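Local coordinates for protein putative esterase (Uncultured bacterium, PDB 7C4D) that probably hydrolyses carboxylic esters, as an alpha/beta-hydrolase-fold esterase from a marine microorganism, at residues Glu88-Gly99 with Asp111-Ile121; Pro123-Val133 with Asn201-Ile209. One frame throughout, in Å; residues are numbered along the deposited sequence.

Contact 1: residues Glu88-Gly99 with Asp111-Ile121; sequences ESVNIIGHSMGG and DKVKKLIVADI. With ACT (acetate ion), chain D; EDO (1,2-ethanediol), chain B; SO4 (sulfate ion), chain E.
From Val90 to Ser96 the backbone is laced to residues 112-119 by a parallel ladder: Val90 N donates to Lys112 O, Ile92 O accepts from Ile117 N, Gly94 N donates to Ile117 O, and Ser96 N reaches Ala119 O at 3.0 Å. The axes of strands 90-95 and 115-119 approach to 4.8 Å and run nearly parallel. The chain turns a corner at Lys114, whose N still bonds to Val90 O.

Apolar packing follows the two faces of the sheet. Ile93 and Ile117 lie side by side, Ile93 CG1 4.0 Å from Ile117 CB, while on the other face Ile92 CG2 meets Leu116 CD1 and Ile92 CD1 meets Val113 CG2. Beta-branched valine and isoleucine favour the extended backbone of these buried strands, where helix 97-108 covers the face of Ile92 and Val113. The unit is a beta-alpha-beta crossover of the alpha/beta hydrolase fold, and its Gly94-His95-Ser96-Met97-Gly98 turn fits the GxSxG nucleophile elbow. Ser96 has the strained backbone of such an elbow (phi 52°, psi -114°), and Gly94, without a side chain, leaves room for Gly98 O of the turn to come close. Ile121 packs its CD1 3.4 Å from Ser96 O. Asp120 bonds to His253, completing with Ser96 a probable catalytic triad.

Polar groups gather at the two ends. Lys112, bent at chi2 and chi3, curls its NZ back to Glu88 O (2.8 Å) and forms a longer salt bridge to the poorly ordered Glu88 OE2 (3.4 Å). His95 is turned with CG anti to the backbone N (chi1 175°), which brings Ala119 CB to its ring edge, in plane, 3.9 Å from CD2; His95 NE2 bonds to His253 O. An acetate, probably from the crystallisation liquor, accepts from Met97 N (2.9 Å) and from Leu32 N, consistent with an oxyanion hole.

Contact 2: residues Pro123-Val133 with Asn201-Ile209; sequences PGKYDTTSPNV and NIMSGITGI
Two irregular backbones are pinned by two hydrogen bonds, Tyr126 N to Met203 O (3.0 Å, nearly straight at 170°) and Ile206 N to Pro123 O (2.8 Å). Between them Gly205 CA comes to 3.3 Å from Lys125 N, a closeness possible because glycine has no side chain on that side. Met203 carries most of the side-chain contact. Bent at chi2 (-74°), its chain carries SD to Asn132 ND2 at 3.2 Å, the two side chains arriving from opposite directions, while Met203 CG rests 3.9 Å from Val133 CG2. A long, flexible thioether can thus follow both an amide and a methyl group.

The loop 123-130 continues from the end of strand 113-119, by way of residues 120-122, into helix 131-144 of the alpha/beta hydrolase fold, whose N-cap Ser130 accepts from Val133 N through OG; Asp127 OD1 adds an Asx turn by receiving Thr129 N. At that helix start Asn132 sets its ND2 3.3 Å above the plane of the Tyr126 ring, over the centre, whereas Met203 O lies in plane at the ring edge. The hydroxyl of Tyr126 bonds to Tyr227 O and Ala122 N, tying down the far end of the ring. Pro123 CB meets Ile206 CD1 at 3.8 Å in one of the two conformers of Ile206, so this contact is tentative; helix 232-239 lies against Pro123.

The two contacts follow one another along the chain, which passes from the first to the second through Ala122; their centres are about 18 Å apart. They meet where Ile121 CG1 packs 3.5 Å from Tyr126 OH. Helix 97-108, which follows the elbow of contact 1, supplies a second join: Lys100 NZ bonds to both Gly124 O and Ser204 O, one carbonyl from each segment of contact 2. The acetate beside Ser96 also comes within about 4 Å of the Met203 side chain, nearest atoms, so residues 201-209 approach the probable active site that contact 1 builds. The Asn132 side chain comes close to the probable triad but makes no contact with it, consistent with contact 2 bordering the pocket.

Contact 1: residues Glu88-Gly99 with Asp111-Ile121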
loop_
_atom_site.group_PDB
_atom_site.type_symbol
_atom_site.label_atom_id
_atom_site.label_comp_id
_atom_site.label_asym_id
_atom_site.label_seq_id
_atom_site.Cartn_x
_atom_site.Cartn_y
_atom_site.Cartn_z
ATOM N N GLU A 88 19.413 10.146 -0.693
ATOM C CA GLU A 88 19.281 11.512 -1.172
ATOM C C GLU A 88 17.962 11.683 -1.926
ATOM O O GLU A 88 17.158 12.567 -1.594
ATOM C CB GLU A 88 20.488 11.890 -2.039
ATOM C CG GLU A 88 20.962 13.317 -1.804
ATOM C CD GLU A 88 20.882 13.764 -0.351
ATOM O OE1 GLU A 88 21.619 13.204 0.489
ATOM O OE2 GLU A 88 20.060 14.653 -0.054
ATOM N N SER A 89 17.767 10.842 -2.956
ATOM C CA SER A 89 16.571 10.908 -3.771
ATOM C C SER A 89 16.184 9.501 -4.231
ATOM O O SER A 89 17.052 8.680 -4.524
ATOM C CB SER A 89 16.738 11.870 -4.912
ATOM O OG SER A 89 17.690 11.382 -5.833
ATOM N N VAL A 90 14.872 9.246 -4.279
ATOM C CA VAL A 90 14.388 7.888 -4.359
ATOM C C VAL A 90 13.283 7.768 -5.388
ATOM O O VAL A 90 12.490 8.694 -5.571
ATOM C CB VAL A 90 13.878 7.379 -3.004
ATOM C CG1 VAL A 90 15.002 7.224 -2.011
ATOM C CG2 VAL A 90 12.669 8.145 -2.467
ATOM N N ASN A 91 13.209 6.564 -5.970
ATOM C CA ASN A 91 12.017 6.145 -6.685
ATOM C C ASN A 91 11.057 5.522 -5.677
ATOM O O ASN A 91 11.495 4.885 -4.736
ATOM C CB ASN A 91 12.353 5.111 -7.761
ATOM C CG ASN A 91 13.260 5.684 -8.828
ATOM O OD1 ASN A 91 12.863 6.578 -9.556
ATOM N ND2 ASN A 91 14.497 5.226 -8.860
ATOM N N ILE A 92 9.766 5.628 -5.950
ATOM C CA ILE A 92 8.746 5.126 -5.042
ATOM C C ILE A 92 7.649 4.481 -5.863
ATOM O O ILE A 92 7.166 5.072 -6.817
ATOM C CB ILE A 92 8.149 6.236 -4.126
ATOM C CG1 ILE A 92 9.226 6.831 -3.230
ATOM C CG2 ILE A 92 6.970 5.704 -3.290
ATOM C CD1 ILE A 92 8.743 7.976 -2.332
ATOM N N ILE A 93 7.233 3.291 -5.415
ATOM C CA ILE A 93 5.991 2.660 -5.806
ATOM C C ILE A 93 5.083 2.543 -4.565
ATOM O O ILE A 93 5.505 2.030 -3.538
ATOM C CB ILE A 93 6.265 1.257 -6.405
ATOM C CG1 ILE A 93 7.253 1.297 -7.581
ATOM C CG2 ILE A 93 4.948 0.571 -6.771
ATOM C CD1 ILE A 93 7.830 -0.061 -7.974
ATOM N N GLY A 94 3.847 3.023 -4.660
ATOM C CA GLY A 94 2.885 2.930 -3.569
ATOM C C GLY A 94 1.579 2.365 -4.100
ATOM O O GLY A 94 0.988 2.937 -5.014
ATOM N N HIS A 95 1.165 1.247 -3.527
ATOM C CA HIS A 95 -0.069 0.571 -3.895
ATOM C C HIS A 95 -1.161 0.988 -2.911
ATOM O O HIS A 95 -0.997 0.814 -1.700
ATOM C CB HIS A 95 0.119 -0.949 -3.878
ATOM C CG HIS A 95 -1.145 -1.694 -4.124
ATOM N ND1 HIS A 95 -1.717 -2.502 -3.199
ATOM C CD2 HIS A 95 -1.994 -1.682 -5.172
ATOM C CE1 HIS A 95 -2.847 -2.984 -3.673
ATOM N NE2 HIS A 95 -3.011 -2.521 -4.882
ATOM N N SER A 96 -2.251 1.554 -3.455
ATOM C CA SER A 96 -3.427 1.954 -2.694
ATOM C C SER A 96 -3.057 2.852 -1.506
ATOM O O SER A 96 -2.533 3.961 -1.709
ATOM C CB SER A 96 -4.260 0.781 -2.286
ATOM O OG SER A 96 -5.634 1.173 -2.263
ATOM N N MET A 97 -3.275 2.356 -0.276
ATOM C CA MET A 97 -2.973 3.170 0.890
ATOM C C MET A 97 -1.528 3.636 0.777
ATOM O O MET A 97 -1.228 4.798 1.034
ATOM C CB MET A 97 -3.161 2.400 2.205
ATOM C CG MET A 97 -2.691 3.167 3.428
ATOM S SD MET A 97 -2.768 2.264 5.004
ATOM C CE MET A 97 -1.298 1.231 4.950
ATOM N N GLY A 98 -0.653 2.725 0.340
ATOM C CA GLY A 98 0.760 3.032 0.121
ATOM C C GLY A 98 0.958 4.111 -0.950
ATOM O O GLY A 98 1.852 4.950 -0.842
ATOM N N GLY A 99 0.040 4.148 -1.908
ATOM C CA GLY A 99 0.065 5.157 -2.960
ATOM C C GLY A 99 -0.289 6.557 -2.465
ATOM O O GLY A 99 0.279 7.529 -2.964
ATOM N N ASP A 111 11.708 17.094 -3.694
ATOM C CA ASP A 111 13.131 17.196 -3.969
ATOM C C ASP A 111 13.804 15.870 -3.623
ATOM O O ASP A 111 14.900 15.587 -4.085
ATOM C CB ASP A 111 13.740 18.353 -3.170
ATOM C CG ASP A 111 13.633 18.145 -1.664
ATOM O OD1 ASP A 111 12.489 18.048 -1.128
ATOM O OD2 ASP A 111 14.684 18.031 -1.044
ATOM N N LYS A 112 13.144 15.066 -2.781
ATOM C CA LYS A 112 13.621 13.741 -2.430
ATOM C C LYS A 112 13.070 12.645 -3.362
ATOM O O LYS A 112 13.405 11.467 -3.196
ATOM C CB LYS A 112 13.165 13.374 -1.017
ATOM C CG LYS A 112 13.328 14.441 0.059
ATOM C CD LYS A 112 14.763 14.705 0.476
ATOM C CE LYS A 112 15.519 13.478 0.934
ATOM N NZ LYS A 112 16.987 13.702 0.931
ATOM N N VAL A 113 12.208 12.992 -4.325
ATOM C CA VAL A 113 11.636 11.934 -5.139
ATOM C C VAL A 113 12.090 12.046 -6.588
ATOM O O VAL A 113 11.918 13.087 -7.197
ATOM C CB VAL A 113 10.107 11.945 -5.032
ATOM C CG1 VAL A 113 9.485 10.790 -5.810
ATOM C CG2 VAL A 113 9.655 11.908 -3.576
ATOM N N LYS A 114 12.598 10.954 -7.158
ATOM C CA LYS A 114 13.021 11.010 -8.545
ATOM C C LYS A 114 11.814 10.745 -9.428
ATOM O O LYS A 114 11.539 11.518 -10.321
ATOM C CB LYS A 114 14.115 9.988 -8.867
ATOM C CG LYS A 114 15.387 10.064 -8.034
ATOM C CD LYS A 114 16.193 8.785 -8.133
ATOM C CE LYS A 114 17.540 8.808 -7.437
ATOM N NZ LYS A 114 18.566 9.512 -8.243
ATOM N N LYS A 115 11.107 9.635 -9.198
ATOM C CA LYS A 115 9.934 9.339 -9.997
ATOM C C LYS A 115 8.963 8.588 -9.109
ATOM O O LYS A 115 9.397 7.936 -8.164
ATOM C CB LYS A 115 10.277 8.434 -11.185
ATOM C CG LYS A 115 11.096 9.044 -12.311
ATOM C CD LYS A 115 10.810 8.361 -13.645
ATOM C CE LYS A 115 11.663 8.957 -14.740
ATOM N NZ LYS A 115 13.070 8.537 -14.545
ATOM N N LEU A 116 7.663 8.704 -9.414
ATOM C CA LEU A 116 6.657 8.152 -8.533
ATOM C C LEU A 116 5.747 7.193 -9.300
ATOM O O LEU A 116 5.216 7.531 -10.358
ATOM C CB LEU A 116 5.859 9.309 -7.937
ATOM C CG LEU A 116 4.545 8.927 -7.243
ATOM C CD1 LEU A 116 4.786 7.930 -6.105
ATOM C CD2 LEU A 116 3.806 10.169 -6.730
ATOM N N ILE A 117 5.547 5.994 -8.743
ATOM C CA ILE A 117 4.533 5.137 -9.345
ATOM C C ILE A 117 3.392 4.942 -8.348
ATOM O O ILE A 117 3.648 4.520 -7.221
ATOM C CB ILE A 117 5.100 3.775 -9.832
ATOM C CG1 ILE A 117 6.115 3.915 -10.988
ATOM C CG2 ILE A 117 3.954 2.883 -10.245
ATOM C CD1 ILE A 117 6.838 2.613 -11.329
ATOM N N VAL A 118 2.151 5.249 -8.766
ATOM C CA VAL A 118 0.960 5.073 -7.941
ATOM C C VAL A 118 0.070 3.968 -8.520
ATOM O O VAL A 118 -0.482 4.145 -9.610
ATOM C CB VAL A 118 0.183 6.400 -7.791
ATOM C CG1 VAL A 118 -1.172 6.175 -7.143
ATOM C CG2 VAL A 118 0.994 7.436 -7.044
ATOM N N ALA A 119 -0.081 2.856 -7.760
ATOM C CA ALA A 119 -0.814 1.664 -8.212
ATOM C C ALA A 119 -2.255 1.648 -7.687
ATOM O O ALA A 119 -2.502 1.489 -6.478
ATOM C CB ALA A 119 -0.085 0.397 -7.813
ATOM N N ASP A 120 -3.185 1.873 -8.620
ATOM C CA ASP A 120 -4.625 1.682 -8.458
ATOM C C ASP A 120 -5.245 2.434 -7.259
ATOM O O ASP A 120 -5.958 1.835 -6.462
ATOM C CB ASP A 120 -5.015 0.206 -8.546
ATOM C CG ASP A 120 -6.459 -0.006 -9.012
ATOM O OD1 ASP A 120 -6.825 0.459 -10.126
ATOM O OD2 ASP A 120 -7.222 -0.628 -8.259
ATOM N N ILE A 121 -5.017 3.752 -7.167
ATOM C CA ILE A 121 -5.710 4.621 -6.242
ATOM C C ILE A 121 -5.605 6.061 -6.750
ATOM O O ILE A 121 -4.630 6.431 -7.411
ATOM C CB ILE A 121 -5.147 4.462 -4.814
ATOM C CG1 ILE A 121 -6.128 5.026 -3.781
ATOM C CG2 ILE A 121 -3.759 5.051 -4.725
ATOM C CD1 ILE A 121 -5.683 4.977 -2.346
HETATM C C ACT D . -6.004 -0.139 0.580
HETATM O O ACT D . -6.393 -1.096 -0.129
HETATM O OXT ACT D . -4.800 0.097 0.804
HETATM C CH3 ACT D . -7.029 0.834 1.212
HETATM C C1 EDO B . 15.406 14.517 -7.628
HETATM O O1 EDO B . 15.423 14.019 -8.966
HETATM C C2 EDO B . 14.587 15.748 -7.557
HETATM O O2 EDO B . 13.180 15.562 -7.412
HETATM S S SO4 E . -0.212 -5.284 -0.947
HETATM O O1 SO4 E . 0.550 -5.836 0.141
HETATM O O2 SO4 E . -1.509 -4.890 -0.442
HETATM O O3 SO4 E . 0.447 -4.109 -1.482
HETATM O O4 SO4 E . -0.368 -6.261 -1.985
#

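Contact 2: residues Pro123-Val133 with Asn201-Ile209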
loop_
_atom_site.group_PDB
_atom_site.type_symbol
_atom_site.label_atom_id
_atom_site.label_comp_id
_atom_site.label_asym_id
_atom_site.label_seq_id
_atom_site.Cartn_x
_atom_site.Cartn_y
_atom_site.Cartn_z
ATOM N N PRO A 123 -5.884 10.447 -6.014
ATOM C CA PRO A 123 -5.593 11.320 -4.894
ATOM C C PRO A 123 -6.813 11.724 -4.058
ATOM O O PRO A 123 -6.653 12.141 -2.914
ATOM C CB PRO A 123 -4.910 12.546 -5.514
ATOM C CG PRO A 123 -4.780 12.270 -6.991
ATOM C CD PRO A 123 -5.673 11.095 -7.311
ATOM N N GLY A 124 -8.024 11.573 -4.586
ATOM C CA GLY A 124 -9.186 12.161 -3.931
ATOM C C GLY A 124 -9.907 11.235 -2.939
ATOM O O GLY A 124 -9.613 10.047 -2.787
ATOM N N LYS A 125 -10.898 11.809 -2.256
ATOM C CA LYS A 125 -11.628 11.133 -1.194
ATOM C C LYS A 125 -12.614 10.160 -1.814
ATOM O O LYS A 125 -13.191 10.456 -2.852
ATOM C CB LYS A 125 -12.346 12.159 -0.300
ATOM C CG LYS A 125 -13.385 11.578 0.652
ATOM C CD LYS A 125 -14.224 12.612 1.348
ATOM C CE LYS A 125 -15.454 11.985 1.975
ATOM N NZ LYS A 125 -16.192 12.940 2.838
ATOM N N TYR A 126 -12.769 8.995 -1.167
ATOM C CA TYR A 126 -13.781 8.008 -1.494
ATOM C C TYR A 126 -14.909 8.132 -0.456
ATOM O O TYR A 126 -14.635 8.200 0.736
ATOM C CB TYR A 126 -13.166 6.605 -1.465
ATOM C CG TYR A 126 -12.109 6.350 -2.512
ATOM C CD1 TYR A 126 -10.804 6.799 -2.322
ATOM C CD2 TYR A 126 -12.423 5.696 -3.705
ATOM C CE1 TYR A 126 -9.834 6.601 -3.291
ATOM C CE2 TYR A 126 -11.464 5.492 -4.684
ATOM C CZ TYR A 126 -10.170 5.949 -4.469
ATOM O OH TYR A 126 -9.205 5.741 -5.396
ATOM N N ASP A 127 -16.173 8.145 -0.899
ATOM C CA ASP A 127 -17.302 8.262 0.020
ATOM C C ASP A 127 -17.941 6.891 0.254
ATOM O O ASP A 127 -17.444 5.883 -0.246
ATOM C CB ASP A 127 -18.299 9.324 -0.448
ATOM C CG ASP A 127 -18.925 8.986 -1.784
ATOM O OD1 ASP A 127 -19.353 7.830 -1.946
ATOM O OD2 ASP A 127 -18.977 9.882 -2.657
ATOM N N THR A 128 -19.061 6.859 0.998
ATOM C CA THR A 128 -19.558 5.607 1.546
ATOM C C THR A 128 -20.261 4.775 0.478
ATOM O O THR A 128 -20.406 3.567 0.653
ATOM C CB THR A 128 -20.371 5.778 2.838
ATOM O OG1 THR A 128 -19.915 6.949 3.520
ATOM C CG2 THR A 128 -20.238 4.591 3.774
ATOM N N THR A 129 -20.663 5.403 -0.633
ATOM C CA THR A 129 -21.362 4.693 -1.698
ATOM C C THR A 129 -20.369 3.883 -2.521
ATOM O O THR A 129 -20.746 2.930 -3.194
ATOM C CB THR A 129 -22.202 5.622 -2.599
ATOM O OG1 THR A 129 -21.851 6.991 -2.382
ATOM C CG2 THR A 129 -23.703 5.442 -2.441
ATOM N N SER A 130 -19.097 4.280 -2.429
ATOM C CA SER A 130 -18.019 3.699 -3.199
ATOM C C SER A 130 -17.810 2.260 -2.746
ATOM O O SER A 130 -17.947 1.965 -1.559
ATOM C CB SER A 130 -16.753 4.540 -3.064
ATOM O OG SER A 130 -16.038 4.271 -1.857
ATOM N N PRO A 131 -17.488 1.333 -3.675
ATOM C CA PRO A 131 -17.034 -0.013 -3.310
ATOM C C PRO A 131 -15.704 -0.067 -2.551
ATOM O O PRO A 131 -15.410 -1.060 -1.894
ATOM C CB PRO A 131 -16.888 -0.731 -4.661
ATOM C CG PRO A 131 -17.705 0.101 -5.630
ATOM C CD PRO A 131 -17.586 1.524 -5.127
ATOM N N ASN A 132 -14.889 0.993 -2.645
ATOM C CA ASN A 132 -13.690 1.077 -1.830
ATOM C C ASN A 132 -14.082 1.098 -0.354
ATOM O O ASN A 132 -13.630 0.238 0.408
ATOM C CB ASN A 132 -12.809 2.289 -2.157
ATOM C CG ASN A 132 -11.474 2.296 -1.428
ATOM O OD1 ASN A 132 -11.029 1.286 -0.886
ATOM N ND2 ASN A 132 -10.794 3.433 -1.433
ATOM N N VAL A 133 -14.919 2.079 0.032
ATOM C CA VAL A 133 -15.301 2.265 1.423
ATOM C C VAL A 133 -16.071 1.034 1.902
ATOM O O VAL A 133 -15.778 0.514 2.977
ATOM C CB VAL A 133 -16.057 3.579 1.664
ATOM C CG1 VAL A 133 -16.627 3.638 3.068
ATOM C CG2 VAL A 133 -15.179 4.796 1.386
ATOM N N ASN A 201 -9.586 8.658 7.810
ATOM C CA ASN A 201 -8.243 9.127 7.503
ATOM C C ASN A 201 -7.702 8.425 6.256
ATOM O O ASN A 201 -7.052 9.056 5.418
ATOM C CB ASN A 201 -7.289 8.890 8.676
ATOM C CG ASN A 201 -7.346 9.975 9.724
ATOM O OD1 ASN A 201 -8.078 10.940 9.572
ATOM N ND2 ASN A 201 -6.565 9.837 10.781
ATOM N N ILE A 202 -8.012 7.134 6.150
ATOM C CA ILE A 202 -7.418 6.256 5.160
ATOM C C ILE A 202 -8.108 6.490 3.815
ATOM O O ILE A 202 -7.449 6.407 2.772
ATOM C CB ILE A 202 -7.477 4.795 5.649
ATOM C CG1 ILE A 202 -6.475 4.529 6.777
ATOM C CG2 ILE A 202 -7.302 3.787 4.513
ATOM C CD1 ILE A 202 -6.645 3.144 7.381
ATOM N N MET A 203 -9.407 6.857 3.860
ATOM C CA MET A 203 -10.216 7.013 2.646
ATOM C C MET A 203 -10.292 8.472 2.180
ATOM O O MET A 203 -10.898 8.734 1.148
ATOM C CB MET A 203 -11.638 6.471 2.778
ATOM C CG MET A 203 -11.718 5.017 3.131
ATOM S SD MET A 203 -11.288 4.003 1.720
ATOM C CE MET A 203 -10.645 2.554 2.535
ATOM N N SER A 204 -9.608 9.382 2.884
ATOM C CA SER A 204 -9.673 10.813 2.646
ATOM C C SER A 204 -8.786 11.230 1.472
ATOM O O SER A 204 -7.788 10.569 1.163
ATOM C CB SER A 204 -9.292 11.566 3.887
ATOM O OG SER A 204 -7.889 11.552 4.025
ATOM N N GLY A 205 -9.154 12.370 0.866
ATOM C CA GLY A 205 -8.507 12.931 -0.305
ATOM C C GLY A 205 -7.315 13.779 0.095
ATOM O O GLY A 205 -7.257 14.237 1.230
ATOM N N ILE A 206 -6.369 13.963 -0.837
ATOM C CA ILE A 206 -5.191 14.769 -0.566
ATOM C C ILE A 206 -5.589 16.240 -0.643
ATOM O O ILE A 206 -6.126 16.701 -1.646
ATOM C CB ILE A 206 -4.013 14.417 -1.503
ATOM C CG1 ILE A 206 -3.719 12.915 -1.509
ATOM C CG2 ILE A 206 -2.774 15.211 -1.130
ATOM C CD1 ILE A 206 -2.660 12.496 -2.503
ATOM N N THR A 207 -5.344 16.960 0.448
ATOM C CA THR A 207 -5.617 18.386 0.506
ATOM C C THR A 207 -4.457 19.062 1.219
ATOM O O THR A 207 -3.729 18.413 1.974
ATOM C CB THR A 207 -6.993 18.709 1.124
ATOM O OG1 THR A 207 -7.473 17.605 1.896
ATOM C CG2 THR A 207 -8.055 19.088 0.109
ATOM N N GLY A 208 -4.301 20.357 0.935
ATOM C CA GLY A 208 -3.409 21.240 1.662
ATOM C C GLY A 208 -1.974 21.150 1.157
ATOM O O GLY A 208 -1.027 21.300 1.929
ATOM N N ILE A 209 -1.822 20.911 -0.147
ATOM C CA ILE A 209 -0.506 20.677 -0.723
ATOM C C ILE A 209 -0.235 21.777 -1.741
ATOM O O ILE A 209 -1.165 22.252 -2.396
ATOM C CB ILE A 209 -0.420 19.279 -1.382
ATOM C CG1 ILE A 209 -1.510 19.098 -2.449
ATOM C CG2 ILE A 209 -0.437 18.180 -0.319
ATOM C CD1 ILE A 209 -1.305 17.935 -3.396
#